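Local coordinates for F-actin-capping protein subunit alpha (Dictyostelium discoideum, PDB 4AKR) that caps the fast-growing barbed ends of actin filaments independently of calcium, blocking subunit exchange there without severing the filament, at residues Gly180-Asn191 against Asn203-Ser214; Tyr130-Tyr138 against Ile148-Ile156. All coordinates share one frame; numbering follows the deposited sequence.

Contact 1 of 2, residues Gly180-Asn191 against Asn203-Ser214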
loop_
_atom_site.group_PDB
_atom_site.type_symbol
_atom_site.label_atom_id
_atom_site.label_comp_id
_atom_site.label_asym_id
_atom_site.label_seq_id
_atom_site.Cartn_x
_atom_site.Cartn_y
_atom_site.Cartn_z
ATOM N N GLY A 180 2.083 -23.017 -36.955
ATOM C CA GLY A 180 1.399 -23.094 -35.679
ATOM C C GLY A 180 1.133 -21.702 -35.149
ATOM O O GLY A 180 1.211 -20.725 -35.896
ATOM N N ASN A 181 0.830 -21.606 -33.860
ATOM C CA ASN A 181 0.535 -20.319 -33.236
ATOM C C ASN A 181 1.558 -20.010 -32.179
ATOM O O ASN A 181 2.284 -20.893 -31.722
ATOM C CB ASN A 181 -0.812 -20.348 -32.523
ATOM C CG ASN A 181 -1.974 -20.495 -33.460
ATOM O OD1 ASN A 181 -3.053 -20.921 -33.047
ATOM N ND2 ASN A 181 -1.780 -20.126 -34.723
ATOM N N VAL A 182 1.581 -18.746 -31.783
ATOM C CA VAL A 182 2.453 -18.284 -30.722
ATOM C C VAL A 182 1.547 -18.112 -29.514
ATOM O O VAL A 182 0.523 -17.438 -29.594
ATOM C CB VAL A 182 3.077 -16.912 -31.040
ATOM C CG1 VAL A 182 3.826 -16.387 -29.807
ATOM C CG2 VAL A 182 4.014 -17.036 -32.232
ATOM N N THR A 183 1.906 -18.737 -28.406
ATOM C CA THR A 183 1.123 -18.596 -27.198
ATOM C C THR A 183 1.891 -17.646 -26.291
ATOM O O THR A 183 3.006 -17.944 -25.876
ATOM C CB THR A 183 0.926 -19.937 -26.487
ATOM O OG1 THR A 183 0.147 -20.802 -27.323
ATOM C CG2 THR A 183 0.200 -19.733 -25.146
ATOM N N SER A 184 1.291 -16.495 -26.008
ATOM C CA SER A 184 1.913 -15.484 -25.161
ATOM C C SER A 184 1.207 -15.359 -23.810
ATOM O O SER A 184 0.013 -15.040 -23.744
ATOM C CB SER A 184 1.893 -14.128 -25.876
ATOM O OG SER A 184 2.499 -14.221 -27.153
ATOM N N ASN A 185 1.952 -15.622 -22.743
ATOM C CA ASN A 185 1.431 -15.532 -21.386
ATOM C C ASN A 185 2.007 -14.285 -20.768
ATOM O O ASN A 185 3.230 -14.151 -20.638
ATOM C CB ASN A 185 1.853 -16.745 -20.550
ATOM C CG ASN A 185 1.125 -18.014 -20.961
ATOM O OD1 ASN A 185 1.721 -19.089 -21.027
ATOM N ND2 ASN A 185 -0.172 -17.893 -21.239
ATOM N N GLY A 186 1.121 -13.377 -20.379
ATOM C CA GLY A 186 1.568 -12.139 -19.791
ATOM C C GLY A 186 1.209 -11.971 -18.337
ATOM O O GLY A 186 0.150 -12.415 -17.880
ATOM N N LYS A 187 2.117 -11.331 -17.604
ATOM C CA LYS A 187 1.910 -11.043 -16.194
ATOM C C LYS A 187 2.253 -9.567 -16.002
ATOM O O LYS A 187 3.406 -9.161 -16.151
ATOM C CB LYS A 187 2.807 -11.922 -15.322
ATOM C CG LYS A 187 2.670 -11.626 -13.842
ATOM C CD LYS A 187 3.607 -12.477 -13.008
ATOM C CE LYS A 187 3.412 -12.203 -11.533
ATOM N NZ LYS A 187 4.319 -13.032 -10.697
ATOM N N VAL A 188 1.236 -8.769 -15.707
ATOM C CA VAL A 188 1.404 -7.340 -15.508
ATOM C C VAL A 188 1.244 -6.984 -14.025
ATOM O O VAL A 188 0.348 -7.493 -13.357
ATOM C CB VAL A 188 0.355 -6.556 -16.317
ATOM C CG1 VAL A 188 0.578 -5.060 -16.161
ATOM C CG2 VAL A 188 0.418 -6.951 -17.769
ATOM N N GLN A 189 2.121 -6.127 -13.512
ATOM C CA GLN A 189 2.044 -5.697 -12.118
ATOM C C GLN A 189 2.189 -4.192 -12.061
ATOM O O GLN A 189 3.143 -3.636 -12.609
ATOM C CB GLN A 189 3.146 -6.333 -11.266
ATOM C CG GLN A 189 2.843 -7.725 -10.763
ATOM C CD GLN A 189 3.977 -8.298 -9.926
ATOM O OE1 GLN A 189 5.035 -8.636 -10.449
ATOM N NE2 GLN A 189 3.760 -8.404 -8.617
ATOM N N VAL A 190 1.250 -3.533 -11.388
ATOM C CA VAL A 190 1.276 -2.080 -11.271
ATOM C C VAL A 190 1.310 -1.673 -9.807
ATOM O O VAL A 190 0.534 -2.171 -8.988
ATOM C CB VAL A 190 0.039 -1.452 -11.948
ATOM C CG1 VAL A 190 0.159 0.065 -11.961
ATOM C CG2 VAL A 190 -0.107 -1.992 -13.358
ATOM N N ASN A 191 2.208 -0.752 -9.483
ATOM C CA ASN A 191 2.359 -0.295 -8.113
ATOM C C ASN A 191 2.388 1.224 -8.015
ATOM O O ASN A 191 3.070 1.885 -8.787
ATOM C CB ASN A 191 3.653 -0.866 -7.524
ATOM C CG ASN A 191 3.672 -2.377 -7.527
ATOM O OD1 ASN A 191 3.133 -3.022 -6.624
ATOM N ND2 ASN A 191 4.278 -2.954 -8.554
ATOM N N ASN A 203 -1.858 -1.806 -5.702
ATOM C CA ASN A 203 -1.088 -3.002 -6.062
ATOM C C ASN A 203 -1.927 -3.900 -6.966
ATOM O O ASN A 203 -2.998 -4.354 -6.573
ATOM C CB ASN A 203 -0.700 -3.795 -4.805
ATOM C CG ASN A 203 0.396 -3.121 -3.988
ATOM O OD1 ASN A 203 1.565 -3.101 -4.385
ATOM N ND2 ASN A 203 0.021 -2.568 -2.838
ATOM N N THR A 204 -1.444 -4.154 -8.177
ATOM C CA THR A 204 -2.173 -4.997 -9.107
ATOM C C THR A 204 -1.312 -6.121 -9.671
ATOM O O THR A 204 -0.094 -5.989 -9.792
ATOM C CB THR A 204 -2.736 -4.181 -10.294
ATOM O OG1 THR A 204 -1.663 -3.778 -11.159
ATOM C CG2 THR A 204 -3.466 -2.947 -9.793
ATOM N N VAL A 205 -1.966 -7.229 -10.005
ATOM C CA VAL A 205 -1.330 -8.403 -10.591
ATOM C C VAL A 205 -2.355 -9.002 -11.529
ATOM O O VAL A 205 -3.411 -9.463 -11.093
ATOM C CB VAL A 205 -0.956 -9.471 -9.543
ATOM C CG1 VAL A 205 -0.455 -10.728 -10.245
ATOM C CG2 VAL A 205 0.129 -8.950 -8.634
ATOM N N THR A 206 -2.037 -8.992 -12.819
ATOM C CA THR A 206 -2.932 -9.507 -13.846
ATOM C C THR A 206 -2.197 -10.496 -14.744
ATOM O O THR A 206 -1.058 -10.254 -15.127
ATOM C CB THR A 206 -3.451 -8.363 -14.739
ATOM O OG1 THR A 206 -3.912 -7.291 -13.918
ATOM C CG2 THR A 206 -4.584 -8.839 -15.608
ATOM N N GLN A 207 -2.856 -11.605 -15.075
ATOM C CA GLN A 207 -2.273 -12.616 -15.947
ATOM C C GLN A 207 -3.197 -12.794 -17.136
ATOM O O GLN A 207 -4.407 -12.965 -16.972
ATOM C CB GLN A 207 -2.118 -13.950 -15.223
ATOM C CG GLN A 207 -1.460 -13.852 -13.864
ATOM C CD GLN A 207 -0.514 -15.001 -13.607
ATOM O OE1 GLN A 207 -0.279 -15.378 -12.465
ATOM N NE2 GLN A 207 0.053 -15.555 -14.677
ATOM N N LYS A 208 -2.615 -12.743 -18.330
ATOM C CA LYS A 208 -3.367 -12.876 -19.573
ATOM C C LYS A 208 -2.641 -13.789 -20.539
ATOM O O LYS A 208 -1.434 -13.991 -20.431
ATOM C CB LYS A 208 -3.533 -11.509 -20.241
ATOM C CG LYS A 208 -4.277 -10.477 -19.417
ATOM C CD LYS A 208 -5.766 -10.751 -19.403
ATOM C CE LYS A 208 -6.511 -9.661 -18.644
ATOM N NZ LYS A 208 -7.990 -9.867 -18.694
ATOM N N GLN A 209 -3.384 -14.339 -21.487
ATOM C CA GLN A 209 -2.801 -15.202 -22.504
ATOM C C GLN A 209 -3.420 -14.859 -23.849
ATOM O O GLN A 209 -4.640 -14.769 -23.970
ATOM C CB GLN A 209 -3.047 -16.690 -22.202
ATOM C CG GLN A 209 -2.593 -17.616 -23.344
ATOM C CD GLN A 209 -2.823 -19.092 -23.068
ATOM O OE1 GLN A 209 -2.115 -19.715 -22.277
ATOM N NE2 GLN A 209 -3.820 -19.656 -23.723
ATOM N N THR A 210 -2.573 -14.651 -24.853
ATOM C CA THR A 210 -3.055 -14.339 -26.188
ATOM C C THR A 210 -2.482 -15.356 -27.159
ATOM O O THR A 210 -1.594 -16.141 -26.808
ATOM C CB THR A 210 -2.621 -12.929 -26.649
ATOM O OG1 THR A 210 -1.195 -12.875 -26.744
ATOM C CG2 THR A 210 -3.093 -11.877 -25.668
ATOM N N THR A 211 -2.995 -15.339 -28.380
ATOM C CA THR A 211 -2.534 -16.257 -29.405
ATOM C C THR A 211 -2.432 -15.551 -30.752
ATOM O O THR A 211 -3.249 -14.680 -31.073
ATOM C CB THR A 211 -3.494 -17.458 -29.529
ATOM O OG1 THR A 211 -3.549 -18.152 -28.278
ATOM C CG2 THR A 211 -3.010 -18.419 -30.601
ATOM N N SER A 212 -1.426 -15.927 -31.536
ATOM C CA SER A 212 -1.225 -15.339 -32.853
ATOM C C SER A 212 -0.405 -16.278 -33.750
ATOM O O SER A 212 0.252 -17.205 -33.268
ATOM C CB SER A 212 -0.557 -13.965 -32.711
ATOM O OG SER A 212 0.509 -14.012 -31.787
ATOM N N PRO A 213 -0.440 -16.047 -35.073
ATOM C CA PRO A 213 0.273 -16.852 -36.072
ATOM C C PRO A 213 1.799 -16.916 -35.967
ATOM O O PRO A 213 2.464 -15.909 -35.734
ATOM C CB PRO A 213 -0.159 -16.225 -37.399
ATOM C CG PRO A 213 -1.469 -15.586 -37.086
ATOM C CD PRO A 213 -1.225 -14.990 -35.730
ATOM N N SER A 214 2.340 -18.112 -36.163
ATOM C CA SER A 214 3.780 -18.324 -36.142
ATOM C C SER A 214 4.218 -18.633 -37.572
ATOM O O SER A 214 4.043 -19.760 -38.042
ATOM C CB SER A 214 4.141 -19.499 -35.240
ATOM O OG SER A 214 5.514 -19.830 -35.371
HETATM O O HOH W 1 0.496 -14.634 -29.082
HETATM O O HOH W 2 -1.635 -5.614 -13.305
#
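Asn185 and Gln209 are tied by a side-chain hydrogen bond: ND2 of Asn185 donates to OE1 of Gln209 at 2.9 Å, with the acceptor in the amide plane of Asn185 and the donor on a lone pair of OE1. The two side chains lie side by side, pointing the same way, with their amide planes 36° apart. With chi1 at 173° and an extended chain beyond CG, Gln209 brings its amide between ND2 of Asn185 and CG2 of Thr183; the latter is 3.7 Å from OE1 of Gln209. Paired backbone bonds join Ser184 with Thr210 and Val188 with Thr206; Thr210 N reaches Ser184 O at 2.8 Å. These are the last two of the five antiparallel strands this chain gives to the sheet, 181-194 and 198-213. Strand 198-213 is outermost within this chain, but Asn203 to Val205 pair with a strand of another protein's chain, so the sheet continues across the interface. On the face bearing Ser184 and Thr206, one water donates to Val182 O and to Ser212 OG and lies 2.8 Å from Ser184 OG. A second water joins Thr204 OG1 to Thr206 OG1, which also bonds to the backbone of the other protein's chain. Helix 217-248 packs on this face, Leu235 meeting Val188 and Thr206. On the face of Asn185, CG of Gln189 lies 3.7 Å from CG2 of Val205. Near the end of the pairing, CG2 of Thr211 sits 3.5 Å from CB of Asn181.

Contact 2 of 2, residues Tyr130-Tyr138 against Ile148-Ile156; sequences YPNGVSAVY and ITVCISTCI
Tyr130 reaches across to Ile152 and Thr154 from a type I beta turn, Tyr130 to Gly133, that leads from the end of a helix into the antiparallel hairpin of strands 134-142 and 145-158. Its CB is directed at the opposite strand, and CG lies anti to the carbonyl carbon (chi1 -57°), which sets the ring across the Ile152 side chain at about a right angle. CG2 of Ile152 covers one ring face in a CH-pi contact, 4.0 Å from CD2 of Tyr130 and displaced toward the rim. CD1 of Tyr130 meets CG2 of Thr154 at 3.9 Å, while CE2 approaches CD1 of Ile152. At the tip, OH bonds to Glu232 and to a basic side chain of another protein's chain, so this tyrosine ties the hairpin to helix 217-248 and to the interface; Trp167 stacks edge-to-face with its ring. Farther along, backbone bonds pair Val134 with Ser153, Ala136 with Cys151 and Tyr138 with Thr149. Tyr138 receives Cys151 SG at its ring edge, 3.8 Å from CE2 and in the ring plane, a sulfur-aromatic contact, and its OH bonds to Thr69. On the face toward helix 112-129, CG1 of Val137 packs 3.6 Å from CG2 of Ile148. Back at the turn, a water accepts from Asn132 N at 3.1 Å and lies 2.7 Å from Thr154 OG1.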
loop_
_atom_site.group_PDB
_atom_site.type_symbol
_atom_site.label_atom_id
_atom_site.label_comp_id
_atom_site.label_asym_id
_atom_site.label_seq_id
_atom_site.Cartn_x
_atom_site.Cartn_y
_atom_site.Cartn_z
ATOM N N TYR A 130 5.252 3.536 -23.206
ATOM C CA TYR A 130 5.893 3.726 -21.919
ATOM C C TYR A 130 6.992 4.780 -22.001
ATOM O O TYR A 130 8.148 4.469 -22.275
ATOM C CB TYR A 130 6.471 2.396 -21.419
ATOM C CG TYR A 130 5.453 1.278 -21.294
ATOM C CD1 TYR A 130 4.738 1.103 -20.113
ATOM C CD2 TYR A 130 5.204 0.396 -22.353
ATOM C CE1 TYR A 130 3.802 0.087 -19.977
ATOM C CE2 TYR A 130 4.266 -0.635 -22.228
ATOM C CZ TYR A 130 3.569 -0.779 -21.032
ATOM O OH TYR A 130 2.640 -1.773 -20.865
ATOM N N PRO A 131 6.638 6.048 -21.757
ATOM C CA PRO A 131 7.584 7.172 -21.799
ATOM C C PRO A 131 8.960 6.919 -21.164
ATOM O O PRO A 131 9.977 7.178 -21.799
ATOM C CB PRO A 131 6.807 8.313 -21.127
ATOM C CG PRO A 131 5.651 7.615 -20.398
ATOM C CD PRO A 131 5.305 6.498 -21.327
ATOM N N ASN A 132 9.011 6.430 -19.928
ATOM C CA ASN A 132 10.309 6.144 -19.303
ATOM C C ASN A 132 10.635 4.656 -19.280
ATOM O O ASN A 132 11.483 4.215 -18.498
ATOM C CB ASN A 132 10.365 6.644 -17.856
ATOM C CG ASN A 132 10.186 8.130 -17.749
ATOM O OD1 ASN A 132 10.709 8.890 -18.571
ATOM N ND2 ASN A 132 9.452 8.565 -16.723
ATOM N N GLY A 133 9.970 3.885 -20.130
ATOM C CA GLY A 133 10.197 2.456 -20.134
ATOM C C GLY A 133 11.494 1.976 -20.751
ATOM O O GLY A 133 12.000 2.558 -21.696
ATOM N N VAL A 134 12.031 0.906 -20.185
ATOM C CA VAL A 134 13.247 0.280 -20.677
ATOM C C VAL A 134 12.821 -1.167 -20.913
ATOM O O VAL A 134 12.131 -1.758 -20.077
ATOM C CB VAL A 134 14.374 0.337 -19.630
ATOM C CG1 VAL A 134 15.632 -0.312 -20.175
ATOM C CG2 VAL A 134 14.640 1.787 -19.241
ATOM N N SER A 135 13.212 -1.726 -22.050
ATOM C CA SER A 135 12.834 -3.088 -22.402
ATOM C C SER A 135 13.997 -4.080 -22.472
ATOM O O SER A 135 15.166 -3.696 -22.484
ATOM C CB SER A 135 12.123 -3.081 -23.751
ATOM O OG SER A 135 12.996 -2.601 -24.758
ATOM N N ALA A 136 13.651 -5.362 -22.527
ATOM C CA ALA A 136 14.627 -6.435 -22.618
ATOM C C ALA A 136 13.961 -7.665 -23.241
ATOM O O ALA A 136 12.909 -8.114 -22.781
ATOM C CB ALA A 136 15.171 -6.764 -21.237
ATOM N N VAL A 137 14.572 -8.197 -24.296
ATOM C CA VAL A 137 14.051 -9.368 -24.985
ATOM C C VAL A 137 15.094 -10.486 -25.010
ATOM O O VAL A 137 16.188 -10.330 -25.557
ATOM C CB VAL A 137 13.635 -9.020 -26.429
ATOM C CG1 VAL A 137 12.996 -10.239 -27.098
ATOM C CG2 VAL A 137 12.663 -7.848 -26.419
ATOM N N TYR A 138 14.735 -11.612 -24.406
ATOM C CA TYR A 138 15.610 -12.769 -24.309
ATOM C C TYR A 138 15.079 -13.900 -25.180
ATOM O O TYR A 138 13.910 -13.908 -25.550
ATOM C CB TYR A 138 15.664 -13.240 -22.860
ATOM C CG TYR A 138 15.985 -12.147 -21.866
ATOM C CD1 TYR A 138 17.288 -11.667 -21.721
ATOM C CD2 TYR A 138 14.989 -11.608 -21.050
ATOM C CE1 TYR A 138 17.593 -10.677 -20.774
ATOM C CE2 TYR A 138 15.278 -10.615 -20.101
ATOM C CZ TYR A 138 16.580 -10.161 -19.965
ATOM O OH TYR A 138 16.881 -9.231 -18.999
ATOM N N ILE A 148 10.470 -16.786 -26.370
ATOM C CA ILE A 148 10.966 -15.413 -26.384
ATOM C C ILE A 148 10.334 -14.693 -25.212
ATOM O O ILE A 148 9.116 -14.603 -25.133
ATOM C CB ILE A 148 10.579 -14.675 -27.685
ATOM C CG1 ILE A 148 11.183 -15.402 -28.890
ATOM C CG2 ILE A 148 11.059 -13.223 -27.629
ATOM C CD1 ILE A 148 12.686 -15.581 -28.806
ATOM N N THR A 149 11.160 -14.199 -24.294
ATOM C CA THR A 149 10.667 -13.494 -23.120
ATOM C C THR A 149 10.845 -11.981 -23.233
ATOM O O THR A 149 11.964 -11.487 -23.394
ATOM C CB THR A 149 11.384 -13.983 -21.848
ATOM O OG1 THR A 149 11.303 -15.411 -21.774
ATOM C CG2 THR A 149 10.733 -13.387 -20.609
ATOM N N VAL A 150 9.735 -11.254 -23.142
ATOM C CA VAL A 150 9.737 -9.800 -23.232
ATOM C C VAL A 150 9.469 -9.155 -21.871
ATOM O O VAL A 150 8.430 -9.393 -21.248
ATOM C CB VAL A 150 8.660 -9.299 -24.206
ATOM C CG1 VAL A 150 8.797 -7.809 -24.402
ATOM C CG2 VAL A 150 8.772 -10.025 -25.525
ATOM N N CYS A 151 10.410 -8.332 -21.422
ATOM C CA CYS A 151 10.291 -7.641 -20.150
ATOM C C CYS A 151 10.227 -6.136 -20.384
ATOM O O CYS A 151 10.990 -5.594 -21.178
ATOM C CB CYS A 151 11.501 -7.940 -19.262
ATOM S SG CYS A 151 11.810 -9.682 -18.896
ATOM N N ILE A 152 9.306 -5.472 -19.701
ATOM C CA ILE A 152 9.170 -4.022 -19.798
ATOM C C ILE A 152 9.063 -3.510 -18.369
ATOM O O ILE A 152 8.323 -4.075 -17.561
ATOM C CB ILE A 152 7.903 -3.602 -20.581
ATOM C CG1 ILE A 152 7.936 -4.224 -21.985
ATOM C CG2 ILE A 152 7.829 -2.077 -20.659
ATOM C CD1 ILE A 152 6.904 -3.681 -22.949
ATOM N N SER A 153 9.810 -2.459 -18.044
ATOM C CA SER A 153 9.775 -1.925 -16.690
ATOM C C SER A 153 9.960 -0.421 -16.691
ATOM O O SER A 153 10.921 0.095 -17.258
ATOM C CB SER A 153 10.865 -2.576 -15.834
ATOM O OG SER A 153 10.634 -2.331 -14.454
ATOM N N THR A 154 9.038 0.282 -16.041
ATOM C CA THR A 154 9.105 1.728 -15.981
ATOM C C THR A 154 8.601 2.225 -14.638
ATOM O O THR A 154 7.579 1.762 -14.136
ATOM C CB THR A 154 8.267 2.376 -17.101
ATOM O OG1 THR A 154 8.448 3.796 -17.065
ATOM C CG2 THR A 154 6.782 2.049 -16.924
ATOM N N CYS A 155 9.321 3.187 -14.073
ATOM C CA CYS A 155 8.978 3.735 -12.778
ATOM C C CYS A 155 9.020 5.250 -12.765
ATOM O O CYS A 155 9.442 5.887 -13.733
ATOM C CB CYS A 155 9.953 3.208 -11.732
ATOM S SG CYS A 155 11.685 3.603 -12.124
ATOM N N ILE A 156 8.575 5.815 -11.649
ATOM C CA ILE A 156 8.570 7.249 -11.460
ATOM C C ILE A 156 8.766 7.529 -9.978
ATOM O O ILE A 156 8.298 6.780 -9.119
ATOM C CB ILE A 156 7.252 7.865 -11.937
ATOM C CG1 ILE A 156 7.321 9.382 -11.810
ATOM C CG2 ILE A 156 6.099 7.325 -11.126
ATOM C CD1 ILE A 156 6.151 10.089 -12.455
HETATM O O HOH W 3 11.949 4.035 -15.201
HETATM O O HOH W 4 6.687 5.465 -18.170
#

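Overall arrangement
Contacts 1 and 2 are the last and first hairpins of the five antiparallel strands this chain contributes to one sheet, their centres 14 Å apart and their nearest atoms about 6 Å apart without touching. Strand 163-175 lies between and pairs with 181-194 on one side and 145-158 on the other; its Trp167 meets Val190 of contact 1 and both Tyr130 and Thr154 of contact 2. Contact 2, buried nearer the chain's centre, adds aromatic, aliphatic and sulfur packing to its backbone bonds. Contact 1 is only partly buried: polar side chains, amides among them, mark its more exposed face, while valines mix with hydroxyls and bound waters on the other. Helix 217-248 packs on contact 1 and hydrogen-bonds to contact 2.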